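PDB 5A99: polyhedrin from Operophtera brumata cypovirus 19, which forms the crystalline lattice of polyhedra, the occlusion bodies in which cypovirus particles are embedded, probably protecting them outside the insect host. Local coordinates for residues His101-Asn106 with Phe179-Val184; Tyr61-Leu66 with Ser82-Leu87; Ser31-His36 with Gly117-Gly122; His36-Met41 with Asn231-Phe236. All coordinates share one frame; numbering follows the deposited sequence.

Interaction 1 (His101-Asn106 with Phe179-Val184); sequences HDKGMN and FPCHPV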
loop_
_atom_site.group_PDB
_atom_site.type_symbol
_atom_site.label_atom_id
_atom_site.label_comp_id
_atom_site.label_asym_id
_atom_site.label_seq_id
_atom_site.Cartn_x
_atom_site.Cartn_y
_atom_site.Cartn_z
ATOM N N HIS A 101 22.350 22.355 1.238
ATOM C CA HIS A 101 22.507 21.344 0.202
ATOM C C HIS A 101 21.466 21.519 -0.894
ATOM O O HIS A 101 20.253 21.452 -0.632
ATOM C CB HIS A 101 22.383 19.942 0.806
ATOM C CG HIS A 101 23.363 19.656 1.902
ATOM N ND1 HIS A 101 22.971 19.221 3.149
ATOM C CD2 HIS A 101 24.718 19.718 1.935
ATOM C CE1 HIS A 101 24.037 19.043 3.908
ATOM N NE2 HIS A 101 25.111 19.337 3.195
ATOM N N ASP A 102 21.938 21.732 -2.122
ATOM C CA ASP A 102 21.056 21.790 -3.290
ATOM C C ASP A 102 20.534 20.408 -3.651
ATOM O O ASP A 102 19.371 20.248 -4.024
ATOM C CB ASP A 102 21.805 22.317 -4.505
ATOM C CG ASP A 102 21.669 23.811 -4.678
ATOM O OD1 ASP A 102 20.846 24.430 -3.967
ATOM O OD2 ASP A 102 22.372 24.363 -5.551
ATOM N N LYS A 103 21.431 19.427 -3.584
ATOM C CA LYS A 103 21.112 18.057 -3.919
ATOM C C LYS A 103 21.623 17.165 -2.809
ATOM O O LYS A 103 22.577 17.515 -2.106
ATOM C CB LYS A 103 21.761 17.658 -5.243
ATOM C CG LYS A 103 21.365 18.538 -6.430
ATOM C CD LYS A 103 21.703 17.879 -7.759
ATOM C CE LYS A 103 21.736 18.880 -8.908
ATOM N NZ LYS A 103 20.747 19.991 -8.761
ATOM N N GLY A 104 20.989 16.012 -2.648
ATOM C CA GLY A 104 21.377 15.085 -1.609
ATOM C C GLY A 104 22.294 14.013 -2.146
ATOM O O GLY A 104 22.129 13.550 -3.279
ATOM N N MET A 105 23.272 13.629 -1.332
ATOM C CA MET A 105 24.118 12.486 -1.641
ATOM C C MET A 105 23.262 11.233 -1.768
ATOM O O MET A 105 23.651 10.272 -2.427
ATOM C CB MET A 105 25.150 12.288 -0.537
ATOM C CG MET A 105 26.178 13.381 -0.456
ATOM S SD MET A 105 26.850 13.802 -2.083
ATOM C CE MET A 105 28.221 14.849 -1.591
ATOM N N ASN A 106 22.084 11.263 -1.147
ATOM C CA ASN A 106 21.200 10.100 -1.114
ATOM C C ASN A 106 20.348 9.964 -2.368
ATOM O O ASN A 106 19.658 8.965 -2.537
ATOM C CB ASN A 106 20.289 10.145 0.133
ATOM C CG ASN A 106 19.480 11.446 0.233
ATOM O OD1 ASN A 106 19.858 12.472 -0.337
ATOM N ND2 ASN A 106 18.373 11.405 0.977
ATOM N N PHE A 179 13.664 15.342 -16.868
ATOM C CA PHE A 179 13.046 14.720 -15.703
ATOM C C PHE A 179 13.467 15.501 -14.480
ATOM O O PHE A 179 14.598 15.969 -14.410
ATOM C CB PHE A 179 13.503 13.271 -15.538
ATOM C CG PHE A 179 13.154 12.396 -16.694
ATOM C CD1 PHE A 179 11.877 11.873 -16.822
ATOM C CD2 PHE A 179 14.100 12.096 -17.655
ATOM C CE1 PHE A 179 11.548 11.060 -17.894
ATOM C CE2 PHE A 179 13.786 11.295 -18.729
ATOM C CZ PHE A 179 12.508 10.770 -18.854
ATOM N N PRO A 180 12.553 15.651 -13.514
ATOM C CA PRO A 180 12.871 16.370 -12.279
ATOM C C PRO A 180 14.146 15.857 -11.589
ATOM O O PRO A 180 14.390 14.648 -11.554
ATOM C CB PRO A 180 11.632 16.125 -11.415
ATOM C CG PRO A 180 10.514 15.994 -12.416
ATOM C CD PRO A 180 11.128 15.287 -13.598
ATOM N N CYS A 181 14.941 16.785 -11.057
ATOM C CA CYS A 181 16.133 16.447 -10.277
ATOM C C CYS A 181 15.821 15.683 -9.002
ATOM O O CYS A 181 16.624 14.870 -8.557
ATOM C CB CYS A 181 16.880 17.719 -9.868
ATOM S SG CYS A 181 18.106 18.309 -11.036
ATOM N N HIS A 182 14.667 15.975 -8.412
ATOM C CA HIS A 182 14.277 15.442 -7.106
ATOM C C HIS A 182 12.944 14.735 -7.292
ATOM O O HIS A 182 11.881 15.323 -7.118
ATOM C CB HIS A 182 14.169 16.572 -6.081
ATOM C CG HIS A 182 15.347 17.500 -6.093
ATOM N ND1 HIS A 182 16.507 17.235 -5.397
ATOM C CD2 HIS A 182 15.555 18.672 -6.734
ATOM C CE1 HIS A 182 17.376 18.210 -5.603
ATOM N NE2 HIS A 182 16.823 19.095 -6.410
ATOM N N PRO A 183 13.010 13.457 -7.673
ATOM C CA PRO A 183 11.889 12.743 -8.286
ATOM C C PRO A 183 10.897 12.108 -7.325
ATOM O O PRO A 183 11.241 11.692 -6.212
ATOM C CB PRO A 183 12.592 11.640 -9.090
ATOM C CG PRO A 183 13.787 11.315 -8.272
ATOM C CD PRO A 183 14.233 12.640 -7.654
ATOM N N VAL A 184 9.647 12.090 -7.780
ATOM C CA VAL A 184 8.603 11.212 -7.268
ATOM C C VAL A 184 8.254 10.358 -8.488
ATOM O O VAL A 184 8.201 10.871 -9.604
ATOM C CB VAL A 184 7.370 11.993 -6.804
ATOM C CG1 VAL A 184 6.156 11.077 -6.715
ATOM C CG2 VAL A 184 7.629 12.696 -5.450
#
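H182 meets the bend at D102 and K103 ring first: its CE1 lies 3.3 Å from the backbone O of D102, a ring carbon set against a carbonyl oxygen. The aliphatic part of K103 crosses the imidazole at about a right angle, CG coming to 4.1 Å from CE1 of H182. Further out, the lysine chain bends at its last torsion (chi4 -34°), which carries NZ to 3.9 Å from SG of C181, a loose touch. NZ of K103 is also 4.7 Å from NE2 of H182, which would probably disfavour a protonated imidazole, though E107 on ND1 should offset this. The second shell fixes the imidazole from its far nitrogen: E107 takes ND1 of H182 on OE2 and the backbone N of G104 on OE1, tying both segments to one carboxylate. This is a surface contact between the loop leading from helix 81-92 to strand 110-116 and the loop leading from strand 164-173 to strand 184-190; L91 of the helix also packs on H182.

Interaction 2 (Tyr61-Leu66 with Ser82-Leu87); sequences YNWDQL and SELRHL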
loop_
_atom_site.group_PDB
_atom_site.type_symbol
_atom_site.label_atom_id
_atom_site.label_comp_id
_atom_site.label_asym_id
_atom_site.label_seq_id
_atom_site.Cartn_x
_atom_site.Cartn_y
_atom_site.Cartn_z
ATOM N N TYR A 61 6.035 5.911 -5.943
ATOM C CA TYR A 61 7.105 5.984 -4.972
ATOM C C TYR A 61 7.388 7.441 -4.668
ATOM O O TYR A 61 7.604 8.252 -5.567
ATOM C CB TYR A 61 8.343 5.260 -5.505
ATOM C CG TYR A 61 8.038 3.830 -5.857
ATOM C CD1 TYR A 61 8.128 2.816 -4.910
ATOM C CD2 TYR A 61 7.629 3.493 -7.139
ATOM C CE1 TYR A 61 7.818 1.504 -5.237
ATOM C CE2 TYR A 61 7.325 2.188 -7.473
ATOM C CZ TYR A 61 7.414 1.198 -6.519
ATOM O OH TYR A 61 7.107 -0.099 -6.868
ATOM N N ASN A 62 7.334 7.783 -3.393
ATOM C CA ASN A 62 7.674 9.124 -2.982
ATOM C C ASN A 62 9.199 9.263 -2.954
ATOM O O ASN A 62 9.916 8.261 -2.985
ATOM C CB ASN A 62 7.065 9.432 -1.616
ATOM C CG ASN A 62 7.062 10.905 -1.311
ATOM O OD1 ASN A 62 7.114 11.736 -2.218
ATOM N ND2 ASN A 62 7.006 11.245 -0.032
ATOM N N TRP A 63 9.684 10.502 -2.905
ATOM C CA TRP A 63 11.119 10.792 -2.911
ATOM C C TRP A 63 11.881 9.970 -1.863
ATOM O O TRP A 63 12.967 9.453 -2.138
ATOM C CB TRP A 63 11.326 12.286 -2.674
ATOM C CG TRP A 63 12.758 12.771 -2.658
ATOM C CD1 TRP A 63 13.502 13.173 -3.735
ATOM C CD2 TRP A 63 13.593 12.931 -1.514
ATOM N NE1 TRP A 63 14.750 13.570 -3.328
ATOM C CE2 TRP A 63 14.835 13.433 -1.968
ATOM C CE3 TRP A 63 13.413 12.702 -0.140
ATOM C CZ2 TRP A 63 15.893 13.703 -1.104
ATOM C CZ3 TRP A 63 14.468 12.979 0.721
ATOM C CH2 TRP A 63 15.691 13.474 0.233
ATOM N N ASP A 64 11.306 9.837 -0.673
ATOM C CA ASP A 64 11.987 9.149 0.410
ATOM C C ASP A 64 11.910 7.626 0.270
ATOM O O ASP A 64 12.491 6.891 1.065
ATOM C CB ASP A 64 11.451 9.604 1.774
ATOM C CG ASP A 64 10.068 9.048 2.084
ATOM O OD1 ASP A 64 9.249 8.917 1.149
ATOM O OD2 ASP A 64 9.807 8.746 3.272
ATOM N N GLN A 65 11.211 7.153 -0.753
ATOM C CA GLN A 65 11.229 5.740 -1.062
ATOM C C GLN A 65 12.142 5.452 -2.244
ATOM O O GLN A 65 12.330 4.295 -2.603
ATOM C CB GLN A 65 9.802 5.254 -1.324
ATOM C CG GLN A 65 8.885 5.537 -0.146
ATOM C CD GLN A 65 7.421 5.359 -0.490
ATOM O OE1 GLN A 65 6.980 5.708 -1.582
ATOM N NE2 GLN A 65 6.661 4.804 0.440
ATOM N N LEU A 66 12.724 6.508 -2.823
ATOM C CA LEU A 66 13.614 6.390 -3.984
ATOM C C LEU A 66 15.079 6.689 -3.642
ATOM O O LEU A 66 15.996 6.142 -4.248
ATOM C CB LEU A 66 13.155 7.334 -5.103
ATOM C CG LEU A 66 11.751 7.082 -5.681
ATOM C CD1 LEU A 66 11.299 8.242 -6.566
ATOM C CD2 LEU A 66 11.729 5.783 -6.436
ATOM N N SER A 82 18.188 16.573 11.152
ATOM C CA SER A 82 17.876 17.957 10.873
ATOM C C SER A 82 18.299 18.346 9.471
ATOM O O SER A 82 17.553 19.023 8.762
ATOM C CB SER A 82 18.556 18.854 11.896
ATOM O OG SER A 82 17.888 18.732 13.139
ATOM N N GLU A 83 19.502 17.921 9.085
ATOM C CA GLU A 83 20.013 18.192 7.752
ATOM C C GLU A 83 19.055 17.648 6.709
ATOM O O GLU A 83 18.773 18.312 5.708
ATOM C CB GLU A 83 21.388 17.556 7.546
ATOM C CG GLU A 83 22.542 18.350 8.119
ATOM C CD GLU A 83 22.541 18.387 9.636
ATOM O OE1 GLU A 83 21.845 17.546 10.255
ATOM O OE2 GLU A 83 23.238 19.258 10.207
ATOM N N LEU A 84 18.561 16.434 6.935
ATOM C CA LEU A 84 17.676 15.814 5.957
ATOM C C LEU A 84 16.358 16.573 5.914
ATOM O O LEU A 84 15.794 16.783 4.840
ATOM C CB LEU A 84 17.441 14.329 6.266
ATOM C CG LEU A 84 16.547 13.538 5.300
ATOM C CD1 LEU A 84 17.019 13.644 3.845
ATOM C CD2 LEU A 84 16.479 12.076 5.720
ATOM N N ARG A 85 15.878 16.997 7.079
ATOM C CA ARG A 85 14.624 17.729 7.135
ATOM C C ARG A 85 14.739 19.029 6.326
ATOM O O ARG A 85 13.843 19.380 5.553
ATOM C CB ARG A 85 14.243 18.052 8.578
ATOM C CG ARG A 85 13.180 19.138 8.685
ATOM C CD ARG A 85 12.704 19.354 10.106
ATOM N NE ARG A 85 11.541 20.242 10.132
ATOM C CZ ARG A 85 10.976 20.704 11.243
ATOM N NH1 ARG A 85 11.474 20.376 12.421
ATOM N NH2 ARG A 85 9.912 21.499 11.178
ATOM N N HIS A 86 15.842 19.739 6.522
ATOM C CA HIS A 86 16.055 21.026 5.867
ATOM C C HIS A 86 16.090 20.865 4.356
ATOM O O HIS A 86 15.547 21.683 3.604
ATOM C CB HIS A 86 17.381 21.637 6.323
ATOM C CG HIS A 86 17.445 21.925 7.790
ATOM N ND1 HIS A 86 16.323 22.007 8.589
ATOM C CD2 HIS A 86 18.506 22.137 8.607
ATOM C CE1 HIS A 86 16.691 22.257 9.834
ATOM N NE2 HIS A 86 18.008 22.343 9.872
ATOM N N LEU A 87 16.776 19.817 3.922
ATOM C CA LEU A 87 16.878 19.502 2.509
ATOM C C LEU A 87 15.478 19.336 1.913
ATOM O O LEU A 87 15.134 19.976 0.911
ATOM C CB LEU A 87 17.705 18.230 2.329
ATOM C CG LEU A 87 17.719 17.665 0.910
ATOM C CD1 LEU A 87 18.230 18.718 -0.063
ATOM C CD2 LEU A 87 18.538 16.390 0.852
#
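W63 rides on two overlapping type I beta turns, Q65 N bonding N62 O and L66 N bonding W63 O, and points its indole at L84 and L87, a helical i, i+3 pair on helix 81-92. The contact is wholly apolar and small, made by the far corner of the indole. With CG anti to the backbone N (chi1 -180°), the tryptophan reaches away from its turns toward the helix. L84 arrives at the ring edge, in the indole plane, with CD1 3.9 Å from CH2 of W63; leucine and indole run antiparallel alongside one another. L87 instead comes in nearly perpendicular to the tryptophan side chain and brings CD2 to 4.1 Å from the same CH2. At the other end of the ring, NE1 of W63 gives its hydrogen to E107, which limits the indole's freedom to turn, and L91 and R88 extend the helix's cover. The turns have a side-chain clasp of their own: N62 N donates to Q65 OE1 at 2.8 Å, nearly straight at 165°, with the donor tilted out of the amide carbonyl plane.

Interaction 3 (Ser31-His36 with Gly117-Gly122); sequences SYIYAH and GDVDLG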
loop_
_atom_site.group_PDB
_atom_site.type_symbol
_atom_site.label_atom_id
_atom_site.label_comp_id
_atom_site.label_asym_id
_atom_site.label_seq_id
_atom_site.Cartn_x
_atom_site.Cartn_y
_atom_site.Cartn_z
ATOM N N SER A 31 1.053 -16.537 -15.185
ATOM C CA SER A 31 2.457 -16.170 -15.114
ATOM C C SER A 31 2.520 -14.731 -14.616
ATOM O O SER A 31 1.496 -14.136 -14.295
ATOM C CB SER A 31 3.140 -16.306 -16.482
ATOM O OG SER A 31 2.723 -15.305 -17.386
ATOM N N TYR A 32 3.717 -14.171 -14.567
ATOM C CA TYR A 32 3.883 -12.823 -14.053
ATOM C C TYR A 32 4.237 -11.778 -15.108
ATOM O O TYR A 32 4.859 -12.069 -16.135
ATOM C CB TYR A 32 4.954 -12.818 -12.967
ATOM C CG TYR A 32 4.408 -13.249 -11.632
ATOM C CD1 TYR A 32 4.310 -14.591 -11.313
ATOM C CD2 TYR A 32 3.969 -12.318 -10.707
ATOM C CE1 TYR A 32 3.801 -14.999 -10.102
ATOM C CE2 TYR A 32 3.458 -12.709 -9.498
ATOM C CZ TYR A 32 3.375 -14.060 -9.200
ATOM O OH TYR A 32 2.882 -14.484 -7.999
ATOM N N ILE A 33 3.832 -10.545 -14.835
ATOM C CA ILE A 33 4.426 -9.411 -15.512
ATOM C C ILE A 33 5.288 -8.721 -14.471
ATOM O O ILE A 33 5.005 -8.772 -13.260
ATOM C CB ILE A 33 3.395 -8.440 -16.144
ATOM C CG1 ILE A 33 2.371 -7.980 -15.116
ATOM C CG2 ILE A 33 2.704 -9.095 -17.320
ATOM C CD1 ILE A 33 1.388 -6.949 -15.662
ATOM N N TYR A 34 6.363 -8.113 -14.951
ATOM C CA TYR A 34 7.365 -7.526 -14.076
ATOM C C TYR A 34 7.628 -6.087 -14.475
ATOM O O TYR A 34 7.627 -5.734 -15.661
ATOM C CB TYR A 34 8.677 -8.331 -14.115
ATOM C CG TYR A 34 8.522 -9.753 -13.664
ATOM C CD1 TYR A 34 8.498 -10.073 -12.313
ATOM C CD2 TYR A 34 8.390 -10.783 -14.585
ATOM C CE1 TYR A 34 8.343 -11.371 -11.897
ATOM C CE2 TYR A 34 8.239 -12.082 -14.176
ATOM C CZ TYR A 34 8.229 -12.373 -12.832
ATOM O OH TYR A 34 8.077 -13.673 -12.426
ATOM N N ALA A 35 7.845 -5.269 -13.453
ATOM C CA ALA A 35 8.212 -3.877 -13.616
ATOM C C ALA A 35 9.365 -3.565 -12.659
ATOM O O ALA A 35 9.213 -3.650 -11.438
ATOM C CB ALA A 35 7.019 -2.980 -13.340
ATOM N N HIS A 36 10.515 -3.217 -13.228
ATOM C CA HIS A 36 11.694 -2.874 -12.443
ATOM C C HIS A 36 11.970 -1.390 -12.525
ATOM O O HIS A 36 12.037 -0.823 -13.614
ATOM C CB HIS A 36 12.925 -3.607 -12.957
ATOM C CG HIS A 36 13.049 -5.016 -12.466
ATOM N ND1 HIS A 36 12.574 -6.090 -13.179
ATOM C CD2 HIS A 36 13.618 -5.526 -11.346
ATOM C CE1 HIS A 36 12.831 -7.206 -12.517
ATOM N NE2 HIS A 36 13.455 -6.889 -11.396
ATOM N N GLY A 117 7.438 -9.503 -19.688
ATOM C CA GLY A 117 6.292 -10.385 -19.719
ATOM C C GLY A 117 5.446 -10.060 -20.929
ATOM O O GLY A 117 5.871 -9.280 -21.789
ATOM N N ASP A 118 4.263 -10.672 -21.012
ATOM C CA ASP A 118 3.338 -10.378 -22.094
ATOM C C ASP A 118 2.608 -9.106 -21.713
ATOM O O ASP A 118 1.444 -9.131 -21.302
ATOM C CB ASP A 118 2.343 -11.524 -22.307
ATOM C CG ASP A 118 1.443 -11.293 -23.499
ATOM O OD1 ASP A 118 1.901 -10.639 -24.458
ATOM O OD2 ASP A 118 0.282 -11.759 -23.478
ATOM N N VAL A 119 3.305 -7.984 -21.818
ATOM C CA VAL A 119 2.723 -6.740 -21.356
ATOM C C VAL A 119 1.907 -6.061 -22.453
ATOM O O VAL A 119 2.201 -6.175 -23.648
ATOM C CB VAL A 119 3.792 -5.757 -20.816
ATOM C CG1 VAL A 119 4.679 -6.436 -19.804
ATOM C CG2 VAL A 119 4.610 -5.200 -21.924
ATOM N N ASP A 120 0.873 -5.360 -22.013
ATOM C CA ASP A 120 0.111 -4.480 -22.858
ATOM C C ASP A 120 0.905 -3.194 -22.972
ATOM O O ASP A 120 0.919 -2.374 -22.054
ATOM C CB ASP A 120 -1.243 -4.202 -22.224
ATOM C CG ASP A 120 -2.002 -3.115 -22.936
ATOM O OD1 ASP A 120 -1.643 -2.786 -24.088
ATOM O OD2 ASP A 120 -2.974 -2.594 -22.350
ATOM N N LEU A 121 1.588 -3.027 -24.091
ATOM C CA LEU A 121 2.459 -1.872 -24.272
ATOM C C LEU A 121 1.689 -0.549 -24.221
ATOM O O LEU A 121 2.226 0.460 -23.773
ATOM C CB LEU A 121 3.230 -1.991 -25.582
ATOM C CG LEU A 121 4.337 -3.048 -25.621
ATOM C CD1 LEU A 121 4.859 -3.241 -27.044
ATOM C CD2 LEU A 121 5.466 -2.677 -24.683
ATOM N N GLY A 122 0.436 -0.563 -24.670
ATOM C CA GLY A 122 -0.428 0.601 -24.577
ATOM C C GLY A 122 -0.817 0.965 -23.152
ATOM O O GLY A 122 -1.392 2.020 -22.912
HETATM O O HOH W 1 3.871 -12.309 -18.809
#
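I33 holds CG1 between its backbone N and carbonyl carbon (chi1 54°), which turns CG2 to the side where V119 comes in. V119 answers with CG1, anti to its own carbonyl carbon (chi1 -51°), and the two methyls meet at 4.1 Å, CG2 of I33 against CG1 of V119. The same CG2 of I33 lies 4.2 Å from the backbone O of D118. The backbones come close at I33 and G117, whose CA atoms are 4.7 Å apart; G117 adopts a positive phi of 119° and sets its CA 4.2 Å from O of Y32. One water bridges the two segments where they diverge, donating to Y32 O at 2.9 Å and accepting from D118 N at 2.8 Å. An inverse gamma turn pivots on D118, closed by a weak bond from V119 N to G117 O, and the D118 carboxylate forms a salt bridge with R194. All of this is buried where the chain leaves strand 110-116, whose Q116 still pairs with Y34 of strand 33-40; V119 also packs on V189 of strand 184-190, and Y32 OH bonds D214 of its own chain and S135 and R127 of the third subunit.

Interaction 4 (His36-Met41 with Asn231-Phe236); sequences HLVLYM and NYWTRF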
loop_
_atom_site.group_PDB
_atom_site.type_symbol
_atom_site.label_atom_id
_atom_site.label_comp_id
_atom_site.label_asym_id
_atom_site.label_seq_id
_atom_site.Cartn_x
_atom_site.Cartn_y
_atom_site.Cartn_z
ATOM N N HIS A 36 10.515 -3.217 -13.228
ATOM C CA HIS A 36 11.694 -2.874 -12.443
ATOM C C HIS A 36 11.970 -1.390 -12.525
ATOM O O HIS A 36 12.037 -0.823 -13.614
ATOM C CB HIS A 36 12.925 -3.607 -12.957
ATOM C CG HIS A 36 13.049 -5.016 -12.466
ATOM N ND1 HIS A 36 12.574 -6.090 -13.179
ATOM C CD2 HIS A 36 13.618 -5.526 -11.346
ATOM C CE1 HIS A 36 12.831 -7.206 -12.517
ATOM N NE2 HIS A 36 13.455 -6.889 -11.396
ATOM N N LEU A 37 12.145 -0.767 -11.369
ATOM C CA LEU A 37 12.644 0.586 -11.331
ATOM C C LEU A 37 14.062 0.498 -10.784
ATOM O O LEU A 37 14.277 0.124 -9.627
ATOM C CB LEU A 37 11.749 1.471 -10.464
ATOM C CG LEU A 37 12.201 2.924 -10.303
ATOM C CD1 LEU A 37 12.461 3.586 -11.646
ATOM C CD2 LEU A 37 11.157 3.713 -9.496
ATOM N N VAL A 38 15.027 0.790 -11.645
ATOM C CA VAL A 38 16.431 0.674 -11.287
ATOM C C VAL A 38 16.989 2.070 -11.110
ATOM O O VAL A 38 16.928 2.893 -12.021
ATOM C CB VAL A 38 17.232 -0.046 -12.372
ATOM C CG1 VAL A 38 18.714 -0.230 -11.935
ATOM C CG2 VAL A 38 16.584 -1.364 -12.700
ATOM N N LEU A 39 17.534 2.330 -9.936
ATOM C CA LEU A 39 18.062 3.656 -9.629
ATOM C C LEU A 39 19.575 3.612 -9.504
ATOM O O LEU A 39 20.122 2.864 -8.692
ATOM C CB LEU A 39 17.432 4.175 -8.339
ATOM C CG LEU A 39 15.902 4.169 -8.407
ATOM C CD1 LEU A 39 15.263 4.392 -7.055
ATOM C CD2 LEU A 39 15.442 5.224 -9.400
ATOM N N TYR A 40 20.244 4.405 -10.327
ATOM C CA TYR A 40 21.691 4.474 -10.298
ATOM C C TYR A 40 22.104 5.626 -9.412
ATOM O O TYR A 40 21.806 6.788 -9.687
ATOM C CB TYR A 40 22.235 4.617 -11.715
ATOM C CG TYR A 40 21.717 3.525 -12.619
ATOM C CD1 TYR A 40 22.350 2.285 -12.686
ATOM C CD2 TYR A 40 20.570 3.718 -13.375
ATOM C CE1 TYR A 40 21.862 1.280 -13.504
ATOM C CE2 TYR A 40 20.080 2.726 -14.192
ATOM C CZ TYR A 40 20.726 1.509 -14.251
ATOM O OH TYR A 40 20.231 0.520 -15.061
ATOM N N MET A 41 22.786 5.283 -8.333
ATOM C CA MET A 41 23.056 6.238 -7.276
ATOM C C MET A 41 24.398 6.942 -7.512
ATOM O O MET A 41 25.149 6.618 -8.444
ATOM C CB MET A 41 23.012 5.530 -5.911
ATOM C CG MET A 41 21.764 4.648 -5.674
ATOM S SD MET A 41 20.132 5.368 -6.017
ATOM C CE MET A 41 20.054 6.584 -4.709
ATOM N N ASN A 231 24.452 -11.187 -10.019
ATOM C CA ASN A 231 23.757 -11.774 -8.880
ATOM C C ASN A 231 22.238 -11.645 -8.922
ATOM O O ASN A 231 21.548 -12.163 -8.047
ATOM C CB ASN A 231 24.286 -11.141 -7.594
ATOM C CG ASN A 231 25.728 -11.518 -7.310
ATOM O OD1 ASN A 231 26.355 -12.281 -8.058
ATOM N ND2 ASN A 231 26.273 -10.961 -6.249
ATOM N N TYR A 232 21.725 -10.976 -9.943
ATOM C CA TYR A 232 20.299 -10.686 -10.010
ATOM C C TYR A 232 19.735 -10.896 -11.410
ATOM O O TYR A 232 18.942 -11.803 -11.639
ATOM C CB TYR A 232 20.048 -9.252 -9.546
ATOM C CG TYR A 232 18.595 -8.888 -9.454
ATOM C CD1 TYR A 232 17.867 -9.129 -8.291
ATOM C CD2 TYR A 232 17.942 -8.310 -10.533
ATOM C CE1 TYR A 232 16.525 -8.798 -8.211
ATOM C CE2 TYR A 232 16.600 -7.965 -10.460
ATOM C CZ TYR A 232 15.888 -8.222 -9.310
ATOM O OH TYR A 232 14.537 -7.877 -9.260
ATOM N N TRP A 233 20.146 -10.063 -12.352
ATOM C CA TRP A 233 19.516 -10.065 -13.668
ATOM C C TRP A 233 19.644 -11.424 -14.358
ATOM O O TRP A 233 18.638 -12.042 -14.697
ATOM C CB TRP A 233 20.089 -8.942 -14.529
ATOM C CG TRP A 233 19.883 -7.594 -13.904
ATOM C CD1 TRP A 233 20.832 -6.812 -13.328
ATOM C CD2 TRP A 233 18.646 -6.876 -13.786
ATOM N NE1 TRP A 233 20.276 -5.648 -12.868
ATOM C CE2 TRP A 233 18.930 -5.663 -13.134
ATOM C CE3 TRP A 233 17.328 -7.141 -14.169
ATOM C CZ2 TRP A 233 17.945 -4.722 -12.840
ATOM C CZ3 TRP A 233 16.348 -6.201 -13.880
ATOM C CH2 TRP A 233 16.662 -5.008 -13.225
ATOM N N THR A 234 20.874 -11.892 -14.551
ATOM C CA THR A 234 21.092 -13.178 -15.200
ATOM C C THR A 234 20.553 -14.329 -14.341
ATOM O O THR A 234 19.916 -15.246 -14.848
ATOM C CB THR A 234 22.578 -13.398 -15.534
ATOM O OG1 THR A 234 23.369 -13.316 -14.340
ATOM C CG2 THR A 234 23.047 -12.355 -16.518
ATOM N N ARG A 235 20.762 -14.236 -13.039
ATOM C CA ARG A 235 20.340 -15.273 -12.098
ATOM C C ARG A 235 18.840 -15.555 -12.127
ATOM O O ARG A 235 18.417 -16.717 -12.091
ATOM C CB ARG A 235 20.754 -14.859 -10.688
ATOM C CG ARG A 235 19.982 -15.551 -9.570
ATOM C CD ARG A 235 20.606 -15.248 -8.213
ATOM N NE ARG A 235 21.980 -15.735 -8.180
ATOM C CZ ARG A 235 22.295 -17.004 -7.978
ATOM N NH1 ARG A 235 21.330 -17.887 -7.774
ATOM N NH2 ARG A 235 23.565 -17.384 -7.977
ATOM N N PHE A 236 18.046 -14.486 -12.187
ATOM C CA PHE A 236 16.593 -14.576 -12.025
ATOM C C PHE A 236 15.838 -14.524 -13.353
ATOM O O PHE A 236 14.608 -14.567 -13.376
ATOM C CB PHE A 236 16.102 -13.446 -11.101
ATOM C CG PHE A 236 16.643 -13.527 -9.691
ATOM C CD1 PHE A 236 16.579 -14.708 -8.973
ATOM C CD2 PHE A 236 17.240 -12.428 -9.098
ATOM C CE1 PHE A 236 17.088 -14.782 -7.685
ATOM C CE2 PHE A 236 17.755 -12.501 -7.822
ATOM C CZ PHE A 236 17.683 -13.676 -7.117
#
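Y232 OH is gripped by H36 NE2 at 2.6 Å and by R50 NH1, the polar centre of an aromatic cluster made by H36, Y232 and W233. The histidine bond bends to 151° at the hydrogen, and either partner could be its donor. With CG anti to its backbone N (chi1 -175°), Y232 reaches out to the strand; its OH lies at the imidazole edge, near the ring plane, while the two rings meet rim to rim and almost perpendicular. W233 takes one face of H36 in a tilted edge-to-face pair, the planes at 58°, with CZ3 of the indole over the centre of the imidazole and W233 CH2 3.6 Å from H36 CD2. The hydrogen bond thus fixes the rotation of H36, and the indole its face. Strand 36-40 and helix 231-236 run roughly antiparallel, and their segment axes come no closer than 13.4 Å, so side chains, not backbones, do the joining. Two more tyrosines join the cluster: Y238 meets H36 edge-to-face and Y240 stacks on W233. On the same side of the strand as H36, V38 closes the contact by setting CG2 at the indole edge, near its plane, 3.6 Å from CZ2 of W233.

In the fold
Interactions 1 and 2 form one neighbourhood, their centres 9 Å apart, and E107 serves both, bonding H182 in one and W63 in the other. They also touch directly, with H101 O 3.4 Å from L87 CD1. Interactions 3 and 4 share H36 and strand 33-40; their centres lie 16 Å apart, and both reach the third subunit. L66 and M41 join the two groups: L66 CD2 of interaction 2 packs 3.7 Å from L37 CD2 of interaction 4, and M41 CE reaches N106 O of interaction 1. By nearest atoms interactions 1 and 3 lie farther apart, about 13 Å, than 2 and 3, about 6 Å. Interaction 2 closes within the chain loops spanned by interactions 3 and 4.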